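Local coordinates for protein LipS lipolytic enzyme (Unidentified, PDB 4FBL) that probably hydrolyses ester bonds of lipids as a thermostable lipase of the alpha/beta-hydrolase fold, at residues C[68-71]-C[72-76]; C[97-100]-C[101-105]; C[134-137]-C[138-142]; C[233-236]-C[237-240]. One frame throughout, in Å; residues are numbered along the deposited sequence.

Contact 1: residues C[68-71]-C[72-76]; sequences RFLA and EGFAR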
loop_
_atom_site.group_PDB
_atom_site.type_symbol
_atom_site.label_atom_id
_atom_site.label_comp_id
_atom_site.label_asym_id
_atom_site.label_seq_id
_atom_site.Cartn_x
_atom_site.Cartn_y
_atom_site.Cartn_z
ATOM N N ARG C 68 -23.318 1.422 14.477
ATOM C CA ARG C 68 -24.407 0.832 15.279
ATOM C C ARG C 68 -25.839 1.101 14.732
ATOM O O ARG C 68 -26.638 0.168 14.570
ATOM C CB ARG C 68 -24.263 1.279 16.749
ATOM C CG ARG C 68 -24.952 0.297 17.740
ATOM C CD ARG C 68 -24.532 0.504 19.237
ATOM N NE ARG C 68 -23.486 -0.487 19.577
ATOM C CZ ARG C 68 -23.651 -1.821 19.496
ATOM N NH1 ARG C 68 -24.828 -2.328 19.094
ATOM N NH2 ARG C 68 -22.675 -2.670 19.833
ATOM N N PHE C 69 -26.134 2.333 14.374
ATOM C CA PHE C 69 -27.400 2.703 13.710
ATOM C C PHE C 69 -27.706 1.811 12.477
ATOM O O PHE C 69 -28.878 1.388 12.261
ATOM C CB PHE C 69 -27.479 4.190 13.358
ATOM C CG PHE C 69 -28.757 4.594 12.609
ATOM C CD1 PHE C 69 -29.949 4.939 13.309
ATOM C CD2 PHE C 69 -28.791 4.632 11.215
ATOM C CE1 PHE C 69 -31.170 5.284 12.590
ATOM C CE2 PHE C 69 -29.972 4.948 10.502
ATOM C CZ PHE C 69 -31.182 5.314 11.211
ATOM N N LEU C 70 -26.685 1.509 11.666
ATOM C CA LEU C 70 -26.897 0.774 10.476
ATOM C C LEU C 70 -27.102 -0.661 10.795
ATOM O O LEU C 70 -27.970 -1.322 10.209
ATOM C CB LEU C 70 -25.655 0.922 9.578
ATOM C CG LEU C 70 -25.709 0.697 8.101
ATOM C CD1 LEU C 70 -26.950 1.344 7.489
ATOM C CD2 LEU C 70 -24.399 1.286 7.443
ATOM N N ALA C 71 -26.249 -1.153 11.690
ATOM C CA ALA C 71 -26.219 -2.529 12.036
ATOM C C ALA C 71 -27.531 -2.916 12.712
ATOM O O ALA C 71 -28.028 -4.012 12.454
ATOM C CB ALA C 71 -25.090 -2.801 13.039
ATOM N N GLU C 72 -28.006 -2.087 13.649
ATOM C CA GLU C 72 -29.300 -2.372 14.327
ATOM C C GLU C 72 -30.445 -2.392 13.312
ATOM O O GLU C 72 -31.320 -3.247 13.405
ATOM C CB GLU C 72 -29.726 -1.247 15.267
ATOM C CG GLU C 72 -28.698 -0.684 16.130
ATOM C CD GLU C 72 -28.706 -1.321 17.472
ATOM O OE1 GLU C 72 -28.879 -2.569 17.469
ATOM O OE2 GLU C 72 -28.507 -0.581 18.483
ATOM N N GLY C 73 -30.484 -1.386 12.430
ATOM C CA GLY C 73 -31.378 -1.443 11.296
ATOM C C GLY C 73 -31.438 -2.769 10.548
ATOM O O GLY C 73 -32.537 -3.254 10.313
ATOM N N PHE C 74 -30.295 -3.363 10.136
ATOM C CA PHE C 74 -30.322 -4.630 9.462
ATOM C C PHE C 74 -30.808 -5.725 10.416
ATOM O O PHE C 74 -31.437 -6.670 9.965
ATOM C CB PHE C 74 -28.905 -5.087 8.943
ATOM C CG PHE C 74 -28.226 -4.112 7.984
ATOM C CD1 PHE C 74 -28.953 -3.508 6.921
ATOM C CD2 PHE C 74 -26.841 -3.817 8.148
ATOM C CE1 PHE C 74 -28.350 -2.630 6.045
ATOM C CE2 PHE C 74 -26.194 -2.905 7.277
ATOM C CZ PHE C 74 -26.960 -2.318 6.161
ATOM N N ALA C 75 -30.389 -5.696 11.685
ATOM C CA ALA C 75 -30.901 -6.719 12.624
ATOM C C ALA C 75 -32.463 -6.626 12.860
ATOM O O ALA C 75 -33.135 -7.665 12.833
ATOM C CB ALA C 75 -30.152 -6.770 13.934
ATOM N N ARG C 76 -33.012 -5.425 13.041
ATOM C CA ARG C 76 -34.477 -5.283 13.113
ATOM C C ARG C 76 -35.174 -5.733 11.859
ATOM O O ARG C 76 -36.331 -6.104 11.928
ATOM C CB ARG C 76 -34.908 -3.877 13.351
ATOM C CG ARG C 76 -34.428 -3.403 14.611
ATOM C CD ARG C 76 -35.144 -2.183 14.913
ATOM N NE ARG C 76 -34.422 -1.729 16.064
ATOM C CZ ARG C 76 -33.515 -0.766 16.020
ATOM N NH1 ARG C 76 -33.266 -0.099 14.871
ATOM N NH2 ARG C 76 -32.890 -0.477 17.147
HETATM O O HOH W 1 -31.306 1.744 13.357
#

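Contact 2: residues C[97-100]-C[101-105]; sequences AAST and ASDWT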
loop_
_atom_site.group_PDB
_atom_site.type_symbol
_atom_site.label_atom_id
_atom_site.label_comp_id
_atom_site.label_asym_id
_atom_site.label_seq_id
_atom_site.Cartn_x
_atom_site.Cartn_y
_atom_site.Cartn_z
ATOM N N ALA C 97 -1.472 0.620 18.024
ATOM C CA ALA C 97 -0.086 0.825 17.529
ATOM C C ALA C 97 0.545 -0.504 17.240
ATOM O O ALA C 97 1.422 -0.587 16.376
ATOM C CB ALA C 97 0.791 1.632 18.622
ATOM N N ALA C 98 0.163 -1.543 17.996
ATOM C CA ALA C 98 0.708 -2.895 17.802
ATOM C C ALA C 98 -0.107 -3.800 16.801
ATOM O O ALA C 98 0.222 -4.961 16.609
ATOM C CB ALA C 98 0.892 -3.635 19.193
ATOM N N SER C 99 -1.114 -3.237 16.126
ATOM C CA SER C 99 -2.060 -4.004 15.310
ATOM C C SER C 99 -1.745 -3.757 13.853
ATOM O O SER C 99 -1.248 -2.682 13.487
ATOM C CB SER C 99 -3.491 -3.510 15.612
ATOM O OG SER C 99 -3.831 -3.761 16.977
ATOM N N THR C 100 -1.990 -4.762 13.025
ATOM C CA THR C 100 -1.610 -4.659 11.652
ATOM C C THR C 100 -2.774 -4.917 10.627
ATOM O O THR C 100 -3.866 -5.450 10.990
ATOM C CB THR C 100 -0.503 -5.691 11.398
ATOM O OG1 THR C 100 -1.071 -6.989 11.468
ATOM C CG2 THR C 100 0.661 -5.667 12.449
ATOM N N ALA C 101 -2.478 -4.685 9.341
ATOM C CA ALA C 101 -3.371 -5.124 8.274
ATOM C C ALA C 101 -3.586 -6.651 8.212
ATOM O O ALA C 101 -4.694 -7.054 7.801
ATOM C CB ALA C 101 -2.972 -4.560 6.916
ATOM N N SER C 102 -2.597 -7.497 8.576
ATOM C CA SER C 102 -2.872 -8.921 8.717
ATOM C C SER C 102 -3.946 -9.184 9.783
ATOM O O SER C 102 -4.824 -10.049 9.587
ATOM C CB SER C 102 -1.592 -9.765 9.015
ATOM O OG SER C 102 -0.696 -9.496 7.919
ATOM N N ASP C 103 -3.845 -8.538 10.927
ATOM C CA ASP C 103 -4.885 -8.625 11.950
ATOM C C ASP C 103 -6.247 -8.246 11.352
ATOM O O ASP C 103 -7.194 -8.950 11.567
ATOM C CB ASP C 103 -4.613 -7.653 13.119
ATOM C CG ASP C 103 -3.305 -8.017 13.925
ATOM O OD1 ASP C 103 -2.903 -9.168 13.951
ATOM O OD2 ASP C 103 -2.667 -7.153 14.523
ATOM N N TRP C 104 -6.368 -7.119 10.667
ATOM C CA TRP C 104 -7.683 -6.634 10.295
ATOM C C TRP C 104 -8.334 -7.450 9.200
ATOM O O TRP C 104 -9.555 -7.596 9.166
ATOM C CB TRP C 104 -7.702 -5.129 9.920
ATOM C CG TRP C 104 -7.148 -4.298 11.092
ATOM C CD1 TRP C 104 -7.241 -4.598 12.424
ATOM C CD2 TRP C 104 -6.311 -3.120 11.007
ATOM N NE1 TRP C 104 -6.564 -3.669 13.199
ATOM C CE2 TRP C 104 -5.970 -2.754 12.354
ATOM C CE3 TRP C 104 -5.781 -2.385 9.926
ATOM C CZ2 TRP C 104 -5.157 -1.660 12.662
ATOM C CZ3 TRP C 104 -4.941 -1.246 10.222
ATOM C CH2 TRP C 104 -4.688 -0.885 11.587
ATOM N N THR C 105 -7.541 -7.944 8.276
ATOM C CA THR C 105 -8.118 -8.796 7.235
ATOM C C THR C 105 -8.512 -10.153 7.874
ATOM O O THR C 105 -9.519 -10.785 7.473
ATOM C CB THR C 105 -7.147 -9.005 6.040
ATOM O OG1 THR C 105 -5.802 -9.304 6.493
ATOM C CG2 THR C 105 -7.145 -7.789 5.140
HETATM O O HOH W 2 -0.358 -7.626 15.937
#

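Contact 3: residues C[134-137]-C[138-142]; sequences TVWA and AGQFP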
loop_
_atom_site.group_PDB
_atom_site.type_symbol
_atom_site.label_atom_id
_atom_site.label_comp_id
_atom_site.label_asym_id
_atom_site.label_seq_id
_atom_site.Cartn_x
_atom_site.Cartn_y
_atom_site.Cartn_z
ATOM N N THR C 134 -14.298 -3.933 2.557
ATOM C CA THR C 134 -15.462 -4.457 1.874
ATOM C C THR C 134 -15.011 -4.748 0.402
ATOM O O THR C 134 -15.263 -5.857 -0.135
ATOM C CB THR C 134 -16.579 -3.402 1.895
ATOM O OG1 THR C 134 -17.039 -3.228 3.229
ATOM C CG2 THR C 134 -17.760 -3.774 1.027
ATOM N N VAL C 135 -14.334 -3.771 -0.230
ATOM C CA VAL C 135 -13.771 -3.955 -1.575
ATOM C C VAL C 135 -12.738 -5.068 -1.546
ATOM O O VAL C 135 -12.740 -5.896 -2.418
ATOM C CB VAL C 135 -13.171 -2.693 -2.146
ATOM C CG1 VAL C 135 -12.453 -3.010 -3.521
ATOM C CG2 VAL C 135 -14.273 -1.671 -2.383
ATOM N N TRP C 136 -11.887 -5.125 -0.539
ATOM C CA TRP C 136 -10.886 -6.178 -0.481
ATOM C C TRP C 136 -11.570 -7.529 -0.408
ATOM O O TRP C 136 -11.102 -8.492 -1.080
ATOM C CB TRP C 136 -9.942 -6.016 0.750
ATOM C CG TRP C 136 -9.128 -7.213 0.986
ATOM C CD1 TRP C 136 -7.902 -7.558 0.377
ATOM C CD2 TRP C 136 -9.413 -8.262 1.920
ATOM N NE1 TRP C 136 -7.471 -8.784 0.842
ATOM C CE2 TRP C 136 -8.356 -9.237 1.801
ATOM C CE3 TRP C 136 -10.443 -8.471 2.846
ATOM C CZ2 TRP C 136 -8.334 -10.444 2.550
ATOM C CZ3 TRP C 136 -10.424 -9.669 3.596
ATOM C CH2 TRP C 136 -9.352 -10.636 3.450
ATOM N N ALA C 137 -12.617 -7.669 0.429
ATOM C CA ALA C 137 -13.153 -9.060 0.580
ATOM C C ALA C 137 -13.933 -9.516 -0.692
ATOM O O ALA C 137 -13.844 -10.687 -1.055
ATOM C CB ALA C 137 -14.072 -9.174 1.830
ATOM N N ALA C 138 -14.630 -8.611 -1.378
ATOM C CA ALA C 138 -15.336 -8.932 -2.598
ATOM C C ALA C 138 -14.377 -9.261 -3.788
ATOM O O ALA C 138 -14.779 -10.003 -4.711
ATOM C CB ALA C 138 -16.312 -7.794 -3.007
ATOM N N GLY C 139 -13.142 -8.709 -3.754
ATOM C CA GLY C 139 -12.082 -8.999 -4.758
ATOM C C GLY C 139 -11.296 -10.271 -4.420
ATOM O O GLY C 139 -10.867 -11.058 -5.312
ATOM N N GLN C 140 -11.158 -10.507 -3.136
ATOM C CA GLN C 140 -10.361 -11.615 -2.599
ATOM C C GLN C 140 -11.140 -12.918 -2.700
ATOM O O GLN C 140 -10.507 -13.997 -2.967
ATOM C CB GLN C 140 -10.004 -11.397 -1.141
ATOM C CG GLN C 140 -9.266 -12.524 -0.490
ATOM C CD GLN C 140 -7.810 -12.716 -1.105
ATOM O OE1 GLN C 140 -6.905 -12.003 -0.770
ATOM N NE2 GLN C 140 -7.645 -13.667 -2.004
ATOM N N PHE C 141 -12.475 -12.824 -2.524
ATOM C CA PHE C 141 -13.397 -14.021 -2.548
ATOM C C PHE C 141 -14.521 -13.661 -3.504
ATOM O O PHE C 141 -15.616 -13.279 -3.081
ATOM C CB PHE C 141 -13.986 -14.222 -1.184
ATOM C CG PHE C 141 -12.929 -14.387 -0.098
ATOM C CD1 PHE C 141 -12.242 -15.629 0.077
ATOM C CD2 PHE C 141 -12.585 -13.295 0.729
ATOM C CE1 PHE C 141 -11.231 -15.753 1.104
ATOM C CE2 PHE C 141 -11.631 -13.407 1.770
ATOM C CZ PHE C 141 -10.941 -14.624 1.965
ATOM N N PRO C 142 -14.234 -13.692 -4.794
ATOM C CA PRO C 142 -15.117 -13.074 -5.751
ATOM C C PRO C 142 -16.498 -13.709 -5.919
ATOM O O PRO C 142 -17.331 -13.091 -6.491
ATOM C CB PRO C 142 -14.343 -13.226 -7.091
ATOM C CG PRO C 142 -12.996 -13.655 -6.755
ATOM C CD PRO C 142 -13.105 -14.372 -5.454
HETATM O O HOH W 3 -5.147 -10.233 -0.521
#

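Contact 4: residues C[233-236]-C[237-240]; sequences PPHN and GELI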
loop_
_atom_site.group_PDB
_atom_site.type_symbol
_atom_site.label_atom_id
_atom_site.label_comp_id
_atom_site.label_asym_id
_atom_site.label_seq_id
_atom_site.Cartn_x
_atom_site.Cartn_y
_atom_site.Cartn_z
ATOM N N PRO C 233 -10.791 11.428 0.161
ATOM C CA PRO C 233 -11.213 12.059 -1.061
ATOM C C PRO C 233 -12.448 11.421 -1.755
ATOM O O PRO C 233 -12.494 10.216 -1.944
ATOM C CB PRO C 233 -9.951 11.991 -1.972
ATOM C CG PRO C 233 -8.759 12.005 -0.977
ATOM C CD PRO C 233 -9.327 11.138 0.196
ATOM N N PRO C 234 -13.436 12.263 -2.140
ATOM C CA PRO C 234 -14.692 11.840 -2.688
ATOM C C PRO C 234 -14.529 11.100 -4.010
ATOM O O PRO C 234 -15.371 10.225 -4.410
ATOM C CB PRO C 234 -15.404 13.171 -2.921
ATOM C CG PRO C 234 -15.002 14.008 -1.724
ATOM C CD PRO C 234 -13.473 13.695 -1.736
ATOM N N HIS C 235 -13.468 11.463 -4.714
ATOM C CA HIS C 235 -13.165 10.837 -5.963
ATOM C C HIS C 235 -12.957 9.292 -5.775
ATOM O O HIS C 235 -12.997 8.542 -6.735
ATOM C CB HIS C 235 -11.913 11.534 -6.539
ATOM C CG HIS C 235 -11.388 10.865 -7.744
ATOM N ND1 HIS C 235 -10.245 10.083 -7.718
ATOM C CD2 HIS C 235 -11.885 10.797 -9.010
ATOM C CE1 HIS C 235 -10.043 9.586 -8.932
ATOM N NE2 HIS C 235 -11.030 9.989 -9.730
ATOM N N ASN C 236 -12.704 8.853 -4.532
ATOM C CA ASN C 236 -12.704 7.413 -4.228
ATOM C C ASN C 236 -13.957 6.686 -4.754
ATOM O O ASN C 236 -13.811 5.597 -5.274
ATOM C CB ASN C 236 -12.474 7.121 -2.755
ATOM C CG ASN C 236 -10.992 7.125 -2.379
ATOM O OD1 ASN C 236 -10.427 8.131 -1.934
ATOM N ND2 ASN C 236 -10.372 6.007 -2.549
ATOM N N GLY C 237 -15.142 7.303 -4.702
ATOM C CA GLY C 237 -16.365 6.645 -5.214
ATOM C C GLY C 237 -16.284 6.422 -6.723
ATOM O O GLY C 237 -16.715 5.353 -7.241
ATOM N N GLU C 238 -15.737 7.419 -7.461
ATOM C CA GLU C 238 -15.585 7.282 -8.938
ATOM C C GLU C 238 -14.582 6.204 -9.311
ATOM O O GLU C 238 -14.818 5.409 -10.224
ATOM C CB GLU C 238 -15.266 8.641 -9.611
ATOM C CG GLU C 238 -16.492 9.588 -9.457
ATOM C CD GLU C 238 -16.219 11.074 -9.682
ATOM O OE1 GLU C 238 -17.023 11.659 -10.462
ATOM O OE2 GLU C 238 -15.274 11.665 -9.067
ATOM N N LEU C 239 -13.503 6.172 -8.536
ATOM C CA LEU C 239 -12.440 5.228 -8.672
ATOM C C LEU C 239 -12.998 3.801 -8.620
ATOM O O LEU C 239 -12.724 2.961 -9.501
ATOM C CB LEU C 239 -11.488 5.425 -7.461
ATOM C CG LEU C 239 -9.964 5.206 -7.483
ATOM C CD1 LEU C 239 -9.377 4.243 -6.446
ATOM C CD2 LEU C 239 -9.281 5.037 -8.946
ATOM N N ILE C 240 -13.767 3.523 -7.553
ATOM C CA ILE C 240 -14.447 2.246 -7.444
ATOM C C ILE C 240 -15.461 2.006 -8.580
ATOM O O ILE C 240 -15.505 0.930 -9.183
ATOM C CB ILE C 240 -15.146 2.150 -6.060
ATOM C CG1 ILE C 240 -14.050 2.314 -4.971
ATOM C CG2 ILE C 240 -15.916 0.806 -5.908
ATOM C CD1 ILE C 240 -14.607 2.549 -3.572
#

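Contact 1: residues C[68-71]-C[72-76]
The Phe74 ring carries the carbonyl oxygen of Leu70 over one face, where Leu70 O comes 3.4 Å from Phe74 CD2, while the branch carbon of Leu70 meets the ring's far end, Leu70 CG lying 3.7 Å from Phe74 CE2. With CG of Phe74 anti to its carbonyl carbon (chi1 -58°), the ring leans back over the preceding turn, and the two apolar side chains run side by side into the core. A water lies over one face of the Phe69 ring, offset toward the rim; it donates to Phe69 O and accepts at the guanidinium edge of Arg76, with Arg76 NH1 3.1 Å from the water oxygen. Lys267 makes a cation-pi contact with the same ring.

These turns belong to helix 68-76, the crossover of the beta-alpha-beta unit from strand 52-57 to strand 80-83 in the alpha/beta-hydrolase fold. Leu70 and Phe74 face helix 267-279 and strand 147-151, whereas small Ala71 fits against strands 45-47 and 80-83. On the outer side Arg68 and Glu72 lie obliquely, Glu72 OE2 near the guanidinium plane at its edge. Arg68 NH1 stays 4.1 Å from Glu72 OE2, too far for a salt bridge, and Arg68 pairs with Glu43.

Contact 2: residues C[97-100]-C[101-105]
Thr100 and Asp103 grip each other reciprocally: the side chain of each residue accepts a hydrogen bond from the backbone N-H of the other. Asp103 N gives an almost straight bond to the hydroxyl of Thr100, with Asp103 N 3.2 Å from Thr100 OG1 and an angle of 172° at the hydrogen. In return Thr100 N donates to Asp103 OD2 over 2.9 Å, reaching it from above the carboxylate plane. The hydroxyl of Thr100 sits between its own N and carbonyl carbon (chi1 69°), which turns OG1 over the first turn, where the amides still lack helical acceptors. A carboxylate suits position 103 because its negative charge would be favoured by the positive end of the helix dipole. The same OD2 takes a further bond from a water that also donates to Ala98 O, so loop and cap share a solvent bridge.

Trp104 closes the inner side. Its indole lies with one face under Thr100 O, which is 3.4 Å from Trp104 CD2 and also accepts from Trp104 N. Ser99 CB approaches Trp104 CZ2 obliquely at 3.9 Å. The indole nitrogen is bonded to Thr87 O, and His89 meets the ring, tying the helix start to that loop. Ala101, Ser102 and Thr105 pack on Phe167 of the second subunit, where small side chains probably ease the approach. Thr100 is thus the N-cap of helix 101-118, and the paired bonds with Asp103 make a capping box, a motif common at the N-termini of helices.

Contact 3: residues C[134-137]-C[138-142]
Bonds from i+4 to i run through the last turn, from Ala138 N to Thr134 O as far as Phe141 N to Ala137 O (2.9 Å), bending toward its end, and Gly139 N adds a weak one to Trp136 O before the backbone unwinds at Phe141. This is the end of helix 129-140, which follows the probable nucleophile elbow of the alpha/beta-hydrolase fold and connects strand 121-127 to strand 147-151. Ala137 and Ala138 suit this stretch because their methyl groups let the helix lie close to its surroundings, Ala137 on Met124 and Ala138 on Val217.

Trp136 provides the main surface. With CG anti to the backbone N (chi1 167°), its indole extends along the helix toward the next turn, where Gln140 lies beside it pointing the same way. Gln140 CB sits over the face of the five-membered ring, 4.2 Å from its centroid, a CH-pi contact. Phe141 turns its edge toward the face of the six-membered ring in an offset edge-to-face pair, the planes at 87° and Trp136 CH2 4.0 Å from Phe141 CE2. Gln140 CG also lies over one face of the Phe141 ring, toward its rim, so the methylenes of Gln140 lie against both aromatics while its amide remains available for polar partners. Gln140 NE2 bonds to Ala164 O of the second subunit, whose Phe167 packs on Trp136, placing these side chains at the dimer interface. The other end of the amide, Gln140 OE1, is held by a water that in turn accepts from Trp136 NE1 at 3.1 Å.

Contact 4: residues C[233-236]-C[237-240]
Asn236 and Ile240 form the tightly packed, buried side of this turn, set against strand 221-226, whereas His235 and Glu238 meet more loosely on its outer side. Asn236 touches Gln225 of that strand and Leu155, and Ile240 touches Ile223 and Ala153, an inward place that a branched apolar chain fills well. The close approach within the turn is that of Ile240 CG1, 3.3 Å from Asn236 O. Having CG1 anti to the carbonyl carbon (chi1 -58°) puts this branch beside the backbone N, and hence over that oxygen, to which Ile240 N bonds over 3.1 Å at 172°. Leu239 CB also lies close to Asn236 O, at 3.2 Å, and the backbone of this residue is held by Leu239 N to His235 O, a bond nearly in line with the carbonyl.

On the looser side the imidazole of His235, exposed to solvent, stands at about a right angle to the side chain of Glu238. A carboxylate oxygen lies at the ring edge, Glu238 OE2 being 3.5 Å from His235 CD2, a carbon, and the two planes are 70° apart. Polar residues suit this surface, and the Glu238 side chain also packs on Leu251 and Trp253.

Two i+3 to i bonds lead into the helix, Asn236 N to Pro233 O and Gly237 N to Pro234 O at 2.9 Å; the prolines, with no N-H to donate, serve here as acceptors. Pro234 touches the residues of the probable Ser-His-Asp triad, and helix 235-243 is the crossover between strands 221-226 and 249-254 of the alpha/beta-hydrolase fold.

All four contacts are local, within helices or at their ends, around the central sheet. Contact 3 is the most buried, and its chemistry is largely aromatic; the others are partly buried. Contact 1 has an apolar inner side and a charged outer one, contact 4 sets a buried Asn236 and Ile240 inside and a His235-Glu238 pair outside, and contact 2 is dominated by polar capping. Contacts 1, 3 and 4 lie on beta-alpha-beta crossover helices, while contact 2 begins helix 101-118. Contacts 2 and 3 touch directly, Thr105 CB lying 3.8 Å from Trp136 CH2, and both meet Phe167 of the second subunit. Contacts 1 and 4 meet no other subunit of the assembly.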